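Local coordinates for protein Phospholipase/Carboxylesterase (Haliangium ochraceum, PDB 4Q82) that probably hydrolyses ester bonds as a serine hydrolase of the phospholipase/carboxylesterase type, built on an alpha/beta-hydrolase fold, at residues Glu69-Pro73 with Trp117-Pro122; Ala138-Arg142 with Asn173-His178; Ala185-Ala191 with Pro209-His214. All blocks are in the same frame, centred on the assembly; numbering follows the deposited sequence.

Contact 1: Glu69-Pro73 with Trp117-Pro122; sequences EYLPP and WSNERP
The rings of Y70 and W117 meet obliquely, neither stacked nor edge-to-face: the phenol and the five-membered indole ring have centroids 5.1 Å apart and planes at 73°. The touching atoms are Y70 CE2 and W117 NE1, 3.7 Å apart. One face of the indole is covered from within its own loop by R121, whose CD lies above the ring centre, while Y269 of helix 268-273 makes an edge-to-face pair with the same tryptophan. With CG anti to the backbone N (chi1 172°), Y70 swings its ring off the end of strand 67-70 toward the loop.

The polar end of Y70 is joined to that loop through a water. Y70 OH lies 2.7 Å from the water oxygen, in a bond of undecided direction, and the same water can donate to S118 O and R121 O (2.8 and 2.7 Å), though it has more acceptors in reach than protons; these two carbonyls bracket the type I turn S118-R121. That turn is closed by R121 N to S118 O at 3.1 Å, and an ST turn, E120 N to S118 OG, overlaps it.

Two prolines complete the surface without polar bonds. P72 CG rests 3.4 Å from P122 O, and P73 CG lies 3.5 Å from N119 O, with N119 CB just beyond.

R52 donates from NH2 to both Y70 OH and N119 OD1, although the phenol and amide oxygens do not bond each other. The chemistry therefore points to indirect coupling: a water and an arginine bridge the polar groups, whereas direct contact between 69-73 and 117-122 is van der Waals packing.

Contact 2: Ala138-Arg142 with Asn173-His178; sequences ADEIR and NYLRAH
H178 and D139 both place CG beside the backbone N and anti to the carbonyl carbon, which carries imidazole and carboxylate together across the two helices. H178 NE2 donates to D139 OD1 at 2.9 Å; the oxygen lies in the imidazole plane and is met nearly along its C-O axis, although the N-H is bent to 146°. R142 starts with CG anti to the backbone N and bends at chi3 (54°), laying CD over one imidazole face, 4.2 Å from the centroid of the H178 ring, while A177 CB covers the opposite face. The ring is thus held at its edge and on both faces. R142 NH1 also makes a long charge contact with D139 OD1, above the guanidinium plane, which may favour the ionised carboxylate.

A138 is a knob in the hole formed by N173, Y174, A177 and H178; its CB is 3.7 Å from A177 CB. Deeper in, I141 CG2 sits over one face of Y174 in a CH-pi contact, 4.2 Å from the ring centroid, and A138 O approaches the phenol edge 3.5 Å from Y174 CD1.

The axes of 138-142 and 173-178, parts of helices 138-151 and 167-178, pass 8.5 Å apart and cross at -87°, close to a right angle here. I141 and Y174 both reach L161 of strand 158-163, and Y174 OH bonds T182 in the loop leading to strand 186-190.

Contact 3: Ala185-Ala191 with Pro209-His214; sequences AAAVLIA and PIWGFH
Main-chain hydrogen bonding pairs A187, V188, L189 and I190 with I210, W211, G212 and F213 in parallel register. Five bonds run between the segments, from A187 N to P209 O at one end to A191 N to F213 O (2.8 Å) at the other. Those of W211 N to A187 O and F213 N to L189 O return in the opposite sense. CA-H...O contacts accompany them, such as G212 CA to L189 O at 3.3 Å.

Apolar packing divides between the sheet faces. V188 and I190 share one with F213: V188 CG1 is 3.9 Å from F213 CE1, and I190 CG1 is equally close to F213 CB. On the other, L189 CD1 meets I210 CG2 at 4.1 Å.

Beyond the last paired residues, A191 CA lies over the H214 imidazole, 3.6 Å from the ring centroid and 19° off its normal, a CH-pi contact. The ring nitrogens have partners elsewhere: ND1 bonds T226 OG1, and NE2 bonds V221 O.

Strand axes 14° apart, joined through helix 195-201, identify the beta-alpha-beta unit 186-190, 195-201, 210-215, a repeating element of the mostly parallel sheet of the alpha/beta-hydrolase fold.

In the fold
Along the chain the contacts come in series: contact 1 closes before contact 2 opens, and contact 2 before contact 3. Contacts 1 and 2 lie on opposite sides of the chain's centre, with centres 26 Å apart and nearest atoms about 15 Å apart. Contacts 1 and 3 reach the same mixed sheet: contact 1 lies where its antiparallel end meets the loop before strand 124-128, and contact 3 joins two neighbouring parallel strands toward the other end, centres 21 Å apart. Contacts 2 and 3 do meet, L175 CD1 packing 3.9 Å from I210 CD1, and helix 167-178 leads into strand 186-190. Together they sample the antiparallel end, helical cover and parallel part of one alpha/beta domain.

Contact 1: Glu69-Pro73 with Trp117-Pro122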
ATOM      1  N   GLU A  69     -13.522  -1.664   2.281  1.00 21.82           N
ATOM      2  CA  GLU A  69     -13.318  -0.793   3.430  1.00 22.17           C
ATOM      3  C   GLU A  69     -13.167  -1.629   4.684  1.00 21.66           C
ATOM      4  O   GLU A  69     -14.067  -2.396   5.037  1.00 23.34           O
ATOM      5  CB  GLU A  69     -14.493   0.177   3.567  1.00 25.12           C
ATOM      6  CG  GLU A  69     -14.545   0.957   4.844  1.00 25.60           C
ATOM      7  CD  GLU A  69     -15.956   1.452   5.105  1.00 28.21           C
ATOM      8  OE1 GLU A  69     -16.388   2.450   4.469  1.00 29.24           O
ATOM      9  OE2 GLU A  69     -16.641   0.809   5.926  1.00 27.92           O
ATOM     10  N   TYR A  70     -12.012  -1.512   5.331  1.00 20.02           N
ATOM     11  CA  TYR A  70     -11.805  -2.112   6.646  1.00 19.98           C
ATOM     12  C   TYR A  70     -11.640  -1.018   7.699  1.00 21.34           C
ATOM     13  O   TYR A  70     -10.778  -0.142   7.564  1.00 21.34           O
ATOM     14  CB  TYR A  70     -10.568  -3.041   6.688  1.00 18.34           C
ATOM     15  CG  TYR A  70     -10.298  -3.466   8.124  1.00 17.94           C
ATOM     16  CD1 TYR A  70     -11.155  -4.356   8.772  1.00 19.23           C
ATOM     17  CD2 TYR A  70      -9.230  -2.938   8.846  1.00 17.84           C
ATOM     18  CE1 TYR A  70     -10.926  -4.753  10.095  1.00 20.68           C
ATOM     19  CE2 TYR A  70      -9.005  -3.315  10.191  1.00 19.57           C
ATOM     20  CZ  TYR A  70      -9.858  -4.224  10.792  1.00 20.97           C
ATOM     21  OH  TYR A  70      -9.648  -4.599  12.098  1.00 22.81           O
ATOM     22  N   LEU A  71     -12.459  -1.076   8.749  1.00 22.08           N
ATOM     23  CA  LEU A  71     -12.358  -0.134   9.859  1.00 23.74           C
ATOM     24  C   LEU A  71     -11.805  -0.853  11.084  1.00 25.06           C
ATOM     25  O   LEU A  71     -12.201  -1.981  11.389  1.00 23.55           O
ATOM     26  CB  LEU A  71     -13.720   0.498  10.169  1.00 25.52           C
ATOM     27  CG  LEU A  71     -14.408   1.198   8.998  1.00 25.89           C
ATOM     28  CD1 LEU A  71     -15.798   1.652   9.420  1.00 27.59           C
ATOM     29  CD2 LEU A  71     -13.589   2.363   8.484  1.00 25.80           C
ATOM     30  N   PRO A  72     -10.841  -0.218  11.764  1.00 25.31           N
ATOM     31  CA  PRO A  72     -10.199  -0.809  12.932  1.00 25.03           C
ATOM     32  C   PRO A  72     -11.129  -0.720  14.140  1.00 27.05           C
ATOM     33  O   PRO A  72     -12.084   0.047  14.112  1.00 28.23           O
ATOM     34  CB  PRO A  72      -8.962   0.068  13.134  1.00 26.05           C
ATOM     35  CG  PRO A  72      -9.416   1.413  12.664  1.00 27.25           C
ATOM     36  CD  PRO A  72     -10.297   1.117  11.454  1.00 25.83           C
ATOM     37  N   PRO A  73     -10.847  -1.496  15.185  1.00 27.59           N
ATOM     38  CA  PRO A  73     -11.718  -1.521  16.367  1.00 31.01           C
ATOM     39  C   PRO A  73     -12.054  -0.149  16.954  1.00 33.56           C
ATOM     40  O   PRO A  73     -13.213   0.091  17.310  1.00 34.63           O
ATOM     41  CB  PRO A  73     -10.906  -2.348  17.358  1.00 30.78           C
ATOM     42  CG  PRO A  73     -10.211  -3.339  16.476  1.00 27.63           C
ATOM     43  CD  PRO A  73      -9.844  -2.568  15.224  1.00 26.31           C
ATOM     44  N   TRP A 117      -6.074 -10.781  10.346  1.00 20.59           N
ATOM     45  CA  TRP A 117      -5.537  -9.427  10.509  1.00 19.62           C
ATOM     46  C   TRP A 117      -5.730  -8.985  11.959  1.00 19.82           C
ATOM     47  O   TRP A 117      -6.860  -8.742  12.387  1.00 19.50           O
ATOM     48  CB  TRP A 117      -6.251  -8.488   9.534  1.00 18.62           C
ATOM     49  CG  TRP A 117      -5.782  -7.058   9.507  1.00 18.89           C
ATOM     50  CD1 TRP A 117      -6.286  -6.003  10.244  1.00 19.61           C
ATOM     51  CD2 TRP A 117      -4.754  -6.514   8.669  1.00 17.41           C
ATOM     52  NE1 TRP A 117      -5.627  -4.840   9.896  1.00 19.25           N
ATOM     53  CE2 TRP A 117      -4.677  -5.132   8.945  1.00 17.59           C
ATOM     54  CE3 TRP A 117      -3.885  -7.068   7.704  1.00 16.13           C
ATOM     55  CZ2 TRP A 117      -3.767  -4.295   8.299  1.00 17.54           C
ATOM     56  CZ3 TRP A 117      -2.978  -6.234   7.062  1.00 16.06           C
ATOM     57  CH2 TRP A 117      -2.931  -4.855   7.360  1.00 16.41           C
ATOM     58  N   SER A 118      -4.644  -8.914  12.727  1.00 19.48           N
ATOM     59  CA  SER A 118      -4.755  -8.616  14.160  1.00 21.27           C
ATOM     60  C   SER A 118      -5.597  -7.377  14.482  1.00 20.53           C
ATOM     61  O   SER A 118      -5.454  -6.342  13.844  1.00 18.91           O
ATOM     62  CB  SER A 118      -3.364  -8.434  14.771  1.00 22.94           C
ATOM     63  OG  SER A 118      -3.484  -7.994  16.104  1.00 25.66           O
ATOM     64  N   ASN A 119      -6.465  -7.494  15.490  1.00 22.10           N
ATOM     65  CA  ASN A 119      -7.228  -6.368  16.000  1.00 23.46           C
ATOM     66  C   ASN A 119      -6.359  -5.270  16.623  1.00 25.06           C
ATOM     67  O   ASN A 119      -6.824  -4.142  16.793  1.00 25.65           O
ATOM     68  CB  ASN A 119      -8.269  -6.858  17.028  1.00 25.56           C
ATOM     69  CG  ASN A 119      -9.475  -7.500  16.359  1.00 25.82           C
ATOM     70  OD1 ASN A 119      -9.611  -7.453  15.122  1.00 24.11           O
ATOM     71  ND2 ASN A 119     -10.380  -8.067  17.165  1.00 27.08           N
ATOM     72  N   GLU A 120      -5.117  -5.557  16.909  0.65 25.66           N
ATOM     73  CA  GLU A 120      -4.207  -4.554  17.399  0.65 27.23           C
ATOM     74  C   GLU A 120      -3.798  -3.525  16.339  0.65 25.33           C
ATOM     75  O   GLU A 120      -3.361  -2.474  16.628  0.65 26.08           O
ATOM     76  CB  GLU A 120      -2.989  -5.216  18.005  0.65 30.28           C
ATOM     77  CG  GLU A 120      -3.349  -6.182  19.139  0.65 35.27           C
ATOM     78  CD  GLU A 120      -4.353  -5.591  20.117  0.65 40.10           C
ATOM     79  OE1 GLU A 120      -3.981  -4.589  20.762  0.65 42.75           O
ATOM     80  OE2 GLU A 120      -5.505  -6.097  20.258  0.65 41.35           O
ATOM     81  N   ARG A 121      -3.965  -3.895  15.097  1.00 22.42           N
ATOM     82  CA  ARG A 121      -3.596  -2.989  14.015  1.00 20.66           C
ATOM     83  C   ARG A 121      -4.574  -1.825  13.898  1.00 20.85           C
ATOM     84  O   ARG A 121      -5.784  -2.037  13.735  1.00 21.79           O
ATOM     85  CB  ARG A 121      -3.495  -3.765  12.704  1.00 18.34           C
ATOM     86  CG  ARG A 121      -2.312  -4.741  12.785  1.00 19.58           C
ATOM     87  CD  ARG A 121      -2.206  -5.680  11.553  1.00 16.95           C
ATOM     88  NE  ARG A 121      -1.134  -6.652  11.797  1.00 16.99           N
ATOM     89  CZ  ARG A 121      -0.927  -7.724  11.028  1.00 17.04           C
ATOM     90  NH1 ARG A 121      -1.735  -7.955   9.996  1.00 15.98           N
ATOM     91  NH2 ARG A 121       0.065  -8.566  11.302  1.00 17.65           N
ATOM     92  N   PRO A 122      -4.054  -0.592  13.999  1.00 21.53           N
ATOM     93  CA  PRO A 122      -4.931   0.580  14.164  1.00 22.73           C
ATOM     94  C   PRO A 122      -5.377   1.244  12.863  1.00 22.07           C
ATOM     95  O   PRO A 122      -6.109   2.246  12.944  1.00 23.06           O
ATOM     96  CB  PRO A 122      -4.057   1.543  14.963  1.00 24.76           C
ATOM     97  CG  PRO A 122      -2.669   1.252  14.453  1.00 23.57           C
ATOM     98  CD  PRO A 122      -2.643  -0.265  14.276  1.00 22.48           C
TER
HETATM   99  O   HOH W   1      -7.207  -4.239  13.147  1.00 18.03           O

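Contact 2: Ala138-Arg142 with Asn173-His178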
ATOM      1  N   ALA A 138      -0.737   7.248 -11.785  1.00 23.06           N
ATOM      2  CA  ALA A 138      -0.353   8.193 -10.732  1.00 23.70           C
ATOM      3  C   ALA A 138      -1.538   9.032 -10.263  1.00 25.31           C
ATOM      4  O   ALA A 138      -1.742   9.213  -9.066  1.00 24.68           O
ATOM      5  CB  ALA A 138       0.762   9.100 -11.220  1.00 24.84           C
ATOM      6  N   ASP A 139      -2.324   9.524 -11.210  1.00 26.60           N
ATOM      7  CA  ASP A 139      -3.444  10.400 -10.889  1.00 28.38           C
ATOM      8  C   ASP A 139      -4.608   9.621 -10.284  1.00 27.41           C
ATOM      9  O   ASP A 139      -5.333  10.140  -9.448  1.00 27.37           O
ATOM     10  CB  ASP A 139      -3.908  11.164 -12.129  1.00 31.81           C
ATOM     11  CG  ASP A 139      -2.939  12.269 -12.532  1.00 34.72           C
ATOM     12  OD1 ASP A 139      -1.957  12.534 -11.802  1.00 34.69           O
ATOM     13  OD2 ASP A 139      -3.163  12.882 -13.584  1.00 36.16           O
ATOM     14  N   GLU A 140      -4.795   8.378 -10.708  1.00 25.99           N
ATOM     15  CA  GLU A 140      -5.819   7.531 -10.093  1.00 26.29           C
ATOM     16  C   GLU A 140      -5.529   7.333  -8.601  1.00 25.50           C
ATOM     17  O   GLU A 140      -6.423   7.430  -7.741  1.00 25.12           O
ATOM     18  CB  GLU A 140      -5.880   6.194 -10.835  1.00 24.98           C
ATOM     19  CG  GLU A 140      -6.830   5.135 -10.266  1.00 24.85           C
ATOM     20  CD  GLU A 140      -6.780   3.834 -11.084  1.00 24.84           C
ATOM     21  OE1 GLU A 140      -6.018   3.768 -12.086  1.00 24.58           O
ATOM     22  OE2 GLU A 140      -7.499   2.879 -10.736  1.00 24.61           O
ATOM     23  N   ILE A 141      -4.262   7.096  -8.289  1.00 21.88           N
ATOM     24  CA  ILE A 141      -3.856   6.886  -6.908  1.00 21.85           C
ATOM     25  C   ILE A 141      -3.968   8.191  -6.115  1.00 23.28           C
ATOM     26  O   ILE A 141      -4.443   8.188  -4.976  1.00 23.99           O
ATOM     27  CB  ILE A 141      -2.421   6.306  -6.845  1.00 20.43           C
ATOM     28  CG1 ILE A 141      -2.417   4.902  -7.474  1.00 19.47           C
ATOM     29  CG2 ILE A 141      -1.918   6.228  -5.415  1.00 20.49           C
ATOM     30  CD1 ILE A 141      -1.043   4.273  -7.543  1.00 18.23           C
ATOM     31  N   ARG A 142      -3.549   9.308  -6.722  1.00 23.31           N
ATOM     32  CA  ARG A 142      -3.727  10.621  -6.084  1.00 27.53           C
ATOM     33  C   ARG A 142      -5.196  10.885  -5.749  1.00 27.97           C
ATOM     34  O   ARG A 142      -5.533  11.297  -4.625  1.00 26.87           O
ATOM     35  CB  ARG A 142      -3.212  11.757  -6.988  1.00 30.27           C
ATOM     36  CG  ARG A 142      -3.483  13.144  -6.381  1.00 34.89           C
ATOM     37  CD  ARG A 142      -3.594  14.242  -7.406  1.00 39.67           C
ATOM     38  NE  ARG A 142      -4.583  13.959  -8.446  1.00 42.24           N
ATOM     39  CZ  ARG A 142      -4.571  14.536  -9.643  1.00 44.91           C
ATOM     40  NH1 ARG A 142      -3.631  15.428  -9.927  1.00 46.33           N
ATOM     41  NH2 ARG A 142      -5.497  14.234 -10.552  1.00 46.20           N
ATOM     42  N   ASN A 173       5.018   5.245  -9.546  1.00 17.17           N
ATOM     43  CA  ASN A 173       4.741   6.297 -10.527  1.00 19.41           C
ATOM     44  C   ASN A 173       3.993   7.462  -9.890  1.00 19.67           C
ATOM     45  O   ASN A 173       4.144   8.623 -10.298  1.00 21.18           O
ATOM     46  CB  ASN A 173       3.947   5.732 -11.689  1.00 21.64           C
ATOM     47  CG  ASN A 173       4.837   5.028 -12.680  1.00 25.58           C
ATOM     48  OD1 ASN A 173       6.018   5.389 -12.826  1.00 27.50           O
ATOM     49  ND2 ASN A 173       4.293   4.035 -13.375  1.00 25.69           N
ATOM     50  N   TYR A 174       3.179   7.133  -8.893  1.00 18.52           N
ATOM     51  CA  TYR A 174       2.478   8.159  -8.122  1.00 20.67           C
ATOM     52  C   TYR A 174       3.485   9.082  -7.437  1.00 21.55           C
ATOM     53  O   TYR A 174       3.348  10.314  -7.468  1.00 23.56           O
ATOM     54  CB  TYR A 174       1.550   7.517  -7.085  1.00 19.63           C
ATOM     55  CG  TYR A 174       1.171   8.460  -5.964  1.00 20.81           C
ATOM     56  CD1 TYR A 174       0.194   9.449  -6.152  1.00 22.72           C
ATOM     57  CD2 TYR A 174       1.793   8.371  -4.712  1.00 19.61           C
ATOM     58  CE1 TYR A 174      -0.144  10.337  -5.132  1.00 24.10           C
ATOM     59  CE2 TYR A 174       1.454   9.267  -3.672  1.00 20.82           C
ATOM     60  CZ  TYR A 174       0.486  10.233  -3.891  1.00 23.26           C
ATOM     61  OH  TYR A 174       0.146  11.108  -2.872  1.00 24.04           O
ATOM     62  N   LEU A 175       4.501   8.474  -6.822  1.00 20.56           N
ATOM     63  CA  LEU A 175       5.547   9.253  -6.173  1.00 22.12           C
ATOM     64  C   LEU A 175       6.344  10.061  -7.196  1.00 23.34           C
ATOM     65  O   LEU A 175       6.729  11.196  -6.939  1.00 25.06           O
ATOM     66  CB  LEU A 175       6.473   8.338  -5.361  1.00 20.35           C
ATOM     67  CG  LEU A 175       5.869   7.748  -4.091  1.00 20.28           C
ATOM     68  CD1 LEU A 175       6.836   6.730  -3.478  1.00 19.87           C
ATOM     69  CD2 LEU A 175       5.537   8.856  -3.094  1.00 22.57           C
ATOM     70  N   ARG A 176       6.575   9.495  -8.369  1.00 22.62           N
ATOM     71  CA  ARG A 176       7.309  10.238  -9.387  1.00 24.07           C
ATOM     72  C   ARG A 176       6.555  11.499  -9.803  1.00 25.39           C
ATOM     73  O   ARG A 176       7.150  12.580  -9.991  1.00 26.52           O
ATOM     74  CB  ARG A 176       7.573   9.368 -10.613  1.00 24.71           C
ATOM     75  CG  ARG A 176       8.347  10.134 -11.661  1.00 28.44           C
ATOM     76  CD  ARG A 176       8.509   9.373 -12.958  1.00 30.85           C
ATOM     77  NE  ARG A 176       9.308  10.176 -13.886  1.00 36.08           N
ATOM     78  CZ  ARG A 176       9.502   9.874 -15.165  1.00 38.96           C
ATOM     79  NH1 ARG A 176       8.945   8.786 -15.677  1.00 38.25           N
ATOM     80  NH2 ARG A 176      10.246  10.664 -15.925  1.00 42.23           N
ATOM     81  N   ALA A 177       5.240  11.373  -9.942  1.00 24.77           N
ATOM     82  CA  ALA A 177       4.435  12.487 -10.433  1.00 27.41           C
ATOM     83  C   ALA A 177       4.155  13.509  -9.351  1.00 28.44           C
ATOM     84  O   ALA A 177       4.084  14.704  -9.629  1.00 30.01           O
ATOM     85  CB  ALA A 177       3.118  11.982 -11.013  1.00 27.45           C
ATOM     86  N   HIS A 178       3.979  13.032  -8.122  1.00 27.05           N
ATOM     87  CA  HIS A 178       3.399  13.852  -7.059  1.00 29.42           C
ATOM     88  C   HIS A 178       4.262  13.984  -5.802  1.00 29.92           C
ATOM     89  O   HIS A 178       3.745  14.342  -4.742  1.00 30.24           O
ATOM     90  CB  HIS A 178       2.024  13.290  -6.682  1.00 28.39           C
ATOM     91  CG  HIS A 178       1.051  13.318  -7.816  1.00 29.60           C
ATOM     92  ND1 HIS A 178       0.670  14.494  -8.430  1.00 32.85           N
ATOM     93  CD2 HIS A 178       0.392  12.327  -8.461  1.00 27.99           C
ATOM     94  CE1 HIS A 178      -0.181  14.226  -9.404  1.00 33.09           C
ATOM     95  NE2 HIS A 178      -0.365  12.918  -9.446  1.00 30.41           N
TER

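Contact 3: Ala185-Ala191 with Pro209-His214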
ATOM      1  N   ALA A 185       2.971   9.543   4.537  1.00 22.86           N
ATOM      2  CA  ALA A 185       4.007   9.441   5.552  1.00 23.45           C
ATOM      3  C   ALA A 185       5.037   8.357   5.263  1.00 21.27           C
ATOM      4  O   ALA A 185       6.155   8.431   5.762  1.00 21.62           O
ATOM      5  CB  ALA A 185       3.372   9.175   6.920  1.00 24.86           C
ATOM      6  N   ALA A 186       4.650   7.331   4.506  1.00 18.81           N
ATOM      7  CA  ALA A 186       5.560   6.205   4.184  1.00 18.18           C
ATOM      8  C   ALA A 186       4.917   5.278   3.170  1.00 18.02           C
ATOM      9  O   ALA A 186       3.692   5.289   3.007  1.00 18.97           O
ATOM     10  CB  ALA A 186       5.932   5.404   5.434  1.00 17.79           C
ATOM     11  N   ALA A 187       5.746   4.454   2.520  1.00 16.76           N
ATOM     12  CA  ALA A 187       5.258   3.446   1.579  1.00 15.11           C
ATOM     13  C   ALA A 187       5.970   2.114   1.749  1.00 15.27           C
ATOM     14  O   ALA A 187       7.164   2.059   2.053  1.00 16.33           O
ATOM     15  CB  ALA A 187       5.428   3.939   0.101  1.00 16.57           C
ATOM     16  N   VAL A 188       5.231   1.032   1.495  1.00 13.31           N
ATOM     17  CA  VAL A 188       5.792  -0.309   1.455  1.00 13.40           C
ATOM     18  C   VAL A 188       5.457  -0.841   0.075  1.00 12.75           C
ATOM     19  O   VAL A 188       4.294  -1.037  -0.248  1.00 12.91           O
ATOM     20  CB  VAL A 188       5.199  -1.227   2.543  1.00 12.39           C
ATOM     21  CG1 VAL A 188       5.594  -2.687   2.292  1.00 12.82           C
ATOM     22  CG2 VAL A 188       5.689  -0.793   3.956  1.00 11.31           C
ATOM     23  N   LEU A 189       6.476  -1.025  -0.753  1.00 12.21           N
ATOM     24  CA  LEU A 189       6.257  -1.272  -2.180  1.00 12.64           C
ATOM     25  C   LEU A 189       6.896  -2.593  -2.541  1.00 12.45           C
ATOM     26  O   LEU A 189       8.121  -2.744  -2.439  1.00 12.80           O
ATOM     27  CB  LEU A 189       6.849  -0.138  -3.021  1.00 13.49           C
ATOM     28  CG  LEU A 189       6.268   1.228  -2.642  1.00 14.41           C
ATOM     29  CD1 LEU A 189       6.899   2.348  -3.500  1.00 16.25           C
ATOM     30  CD2 LEU A 189       4.751   1.194  -2.793  1.00 14.55           C
ATOM     31  N   ILE A 190       6.081  -3.549  -2.967  1.00 10.36           N
ATOM     32  CA  ILE A 190       6.573  -4.912  -3.165  1.00  9.73           C
ATOM     33  C   ILE A 190       6.527  -5.316  -4.638  1.00  9.86           C
ATOM     34  O   ILE A 190       5.449  -5.253  -5.253  1.00 10.40           O
ATOM     35  CB  ILE A 190       5.704  -5.903  -2.355  1.00  9.41           C
ATOM     36  CG1 ILE A 190       5.746  -5.542  -0.858  1.00 10.64           C
ATOM     37  CG2 ILE A 190       6.164  -7.380  -2.564  1.00 10.76           C
ATOM     38  CD1 ILE A 190       4.495  -6.064  -0.119  1.00 11.47           C
ATOM     39  N   ALA A 191       7.671  -5.757  -5.170  1.00  9.86           N
ATOM     40  CA  ALA A 191       7.772  -6.344  -6.531  1.00 11.86           C
ATOM     41  C   ALA A 191       7.338  -5.340  -7.605  1.00 12.55           C
ATOM     42  O   ALA A 191       6.665  -5.715  -8.590  1.00 12.52           O
ATOM     43  CB  ALA A 191       6.944  -7.633  -6.635  1.00 12.31           C
ATOM     44  N   PRO A 209       9.822   8.072   3.341  1.00 22.26           N
ATOM     45  CA  PRO A 209      10.313   6.784   3.839  1.00 21.06           C
ATOM     46  C   PRO A 209       9.730   5.652   3.009  1.00 19.68           C
ATOM     47  O   PRO A 209       8.506   5.611   2.828  1.00 18.40           O
ATOM     48  CB  PRO A 209       9.798   6.724   5.294  1.00 21.43           C
ATOM     49  CG  PRO A 209       9.318   8.111   5.616  1.00 23.84           C
ATOM     50  CD  PRO A 209       8.936   8.750   4.303  1.00 23.26           C
ATOM     51  N   ILE A 210      10.587   4.782   2.479  1.00 19.52           N
ATOM     52  CA  ILE A 210      10.131   3.661   1.669  1.00 17.03           C
ATOM     53  C   ILE A 210      10.809   2.355   2.101  1.00 15.65           C
ATOM     54  O   ILE A 210      12.017   2.326   2.382  1.00 15.41           O
ATOM     55  CB  ILE A 210      10.402   3.899   0.155  1.00 16.90           C
ATOM     56  CG1 ILE A 210       9.802   5.237  -0.292  1.00 17.63           C
ATOM     57  CG2 ILE A 210       9.831   2.701  -0.657  1.00 14.25           C
ATOM     58  CD1 ILE A 210      10.153   5.636  -1.754  1.00 20.07           C
ATOM     59  N   TRP A 211      10.021   1.286   2.189  1.00 14.60           N
ATOM     60  CA  TRP A 211      10.570  -0.052   2.362  1.00 14.20           C
ATOM     61  C   TRP A 211      10.198  -0.849   1.121  1.00 14.17           C
ATOM     62  O   TRP A 211       9.015  -1.123   0.867  1.00 14.87           O
ATOM     63  CB  TRP A 211      10.021  -0.709   3.630  1.00 15.47           C
ATOM     64  CG  TRP A 211      10.728  -1.971   4.059  1.00 14.72           C
ATOM     65  CD1 TRP A 211      11.589  -2.735   3.323  1.00 14.54           C
ATOM     66  CD2 TRP A 211      10.609  -2.600   5.337  1.00 14.93           C
ATOM     67  NE1 TRP A 211      12.016  -3.823   4.085  1.00 13.96           N
ATOM     68  CE2 TRP A 211      11.433  -3.743   5.327  1.00 14.83           C
ATOM     69  CE3 TRP A 211       9.885  -2.296   6.501  1.00 15.53           C
ATOM     70  CZ2 TRP A 211      11.554  -4.593   6.440  1.00 15.05           C
ATOM     71  CZ3 TRP A 211       9.994  -3.137   7.607  1.00 17.08           C
ATOM     72  CH2 TRP A 211      10.829  -4.273   7.571  1.00 16.30           C
ATOM     73  N   GLY A 212      11.207  -1.193   0.322  1.00 12.86           N
ATOM     74  CA  GLY A 212      10.979  -1.940  -0.906  1.00 12.68           C
ATOM     75  C   GLY A 212      11.329  -3.404  -0.699  1.00 13.06           C
ATOM     76  O   GLY A 212      12.303  -3.729   0.010  1.00 14.41           O
ATOM     77  N   PHE A 213      10.528  -4.279  -1.304  1.00 11.16           N
ATOM     78  CA  PHE A 213      10.678  -5.750  -1.191  1.00 11.61           C
ATOM     79  C   PHE A 213      10.710  -6.361  -2.571  1.00 10.78           C
ATOM     80  O   PHE A 213       9.909  -5.952  -3.427  1.00 11.27           O
ATOM     81  CB  PHE A 213       9.495  -6.400  -0.461  1.00 10.76           C
ATOM     82  CG  PHE A 213       9.440  -6.122   1.003  1.00 12.19           C
ATOM     83  CD1 PHE A 213       8.951  -4.909   1.480  1.00 11.92           C
ATOM     84  CD2 PHE A 213       9.860  -7.091   1.901  1.00 11.45           C
ATOM     85  CE1 PHE A 213       8.889  -4.643   2.866  1.00 12.50           C
ATOM     86  CE2 PHE A 213       9.815  -6.847   3.305  1.00 12.32           C
ATOM     87  CZ  PHE A 213       9.321  -5.629   3.776  1.00 12.50           C
ATOM     88  N   HIS A 214      11.551  -7.383  -2.794  1.00 11.36           N
ATOM     89  CA  HIS A 214      11.522  -8.032  -4.120  1.00 11.33           C
ATOM     90  C   HIS A 214      12.133  -9.427  -3.974  1.00 12.35           C
ATOM     91  O   HIS A 214      13.051  -9.609  -3.171  1.00 13.18           O
ATOM     92  CB  HIS A 214      12.304  -7.218  -5.162  1.00 11.12           C
ATOM     93  CG  HIS A 214      11.652  -7.160  -6.528  1.00 10.63           C
ATOM     94  ND1 HIS A 214      11.229  -5.967  -7.074  1.00 11.11           N
ATOM     95  CD2 HIS A 214      11.360  -8.121  -7.449  1.00 10.70           C
ATOM     96  CE1 HIS A 214      10.695  -6.189  -8.267  1.00 11.41           C
ATOM     97  NE2 HIS A 214      10.764  -7.486  -8.521  1.00 11.54           N
TER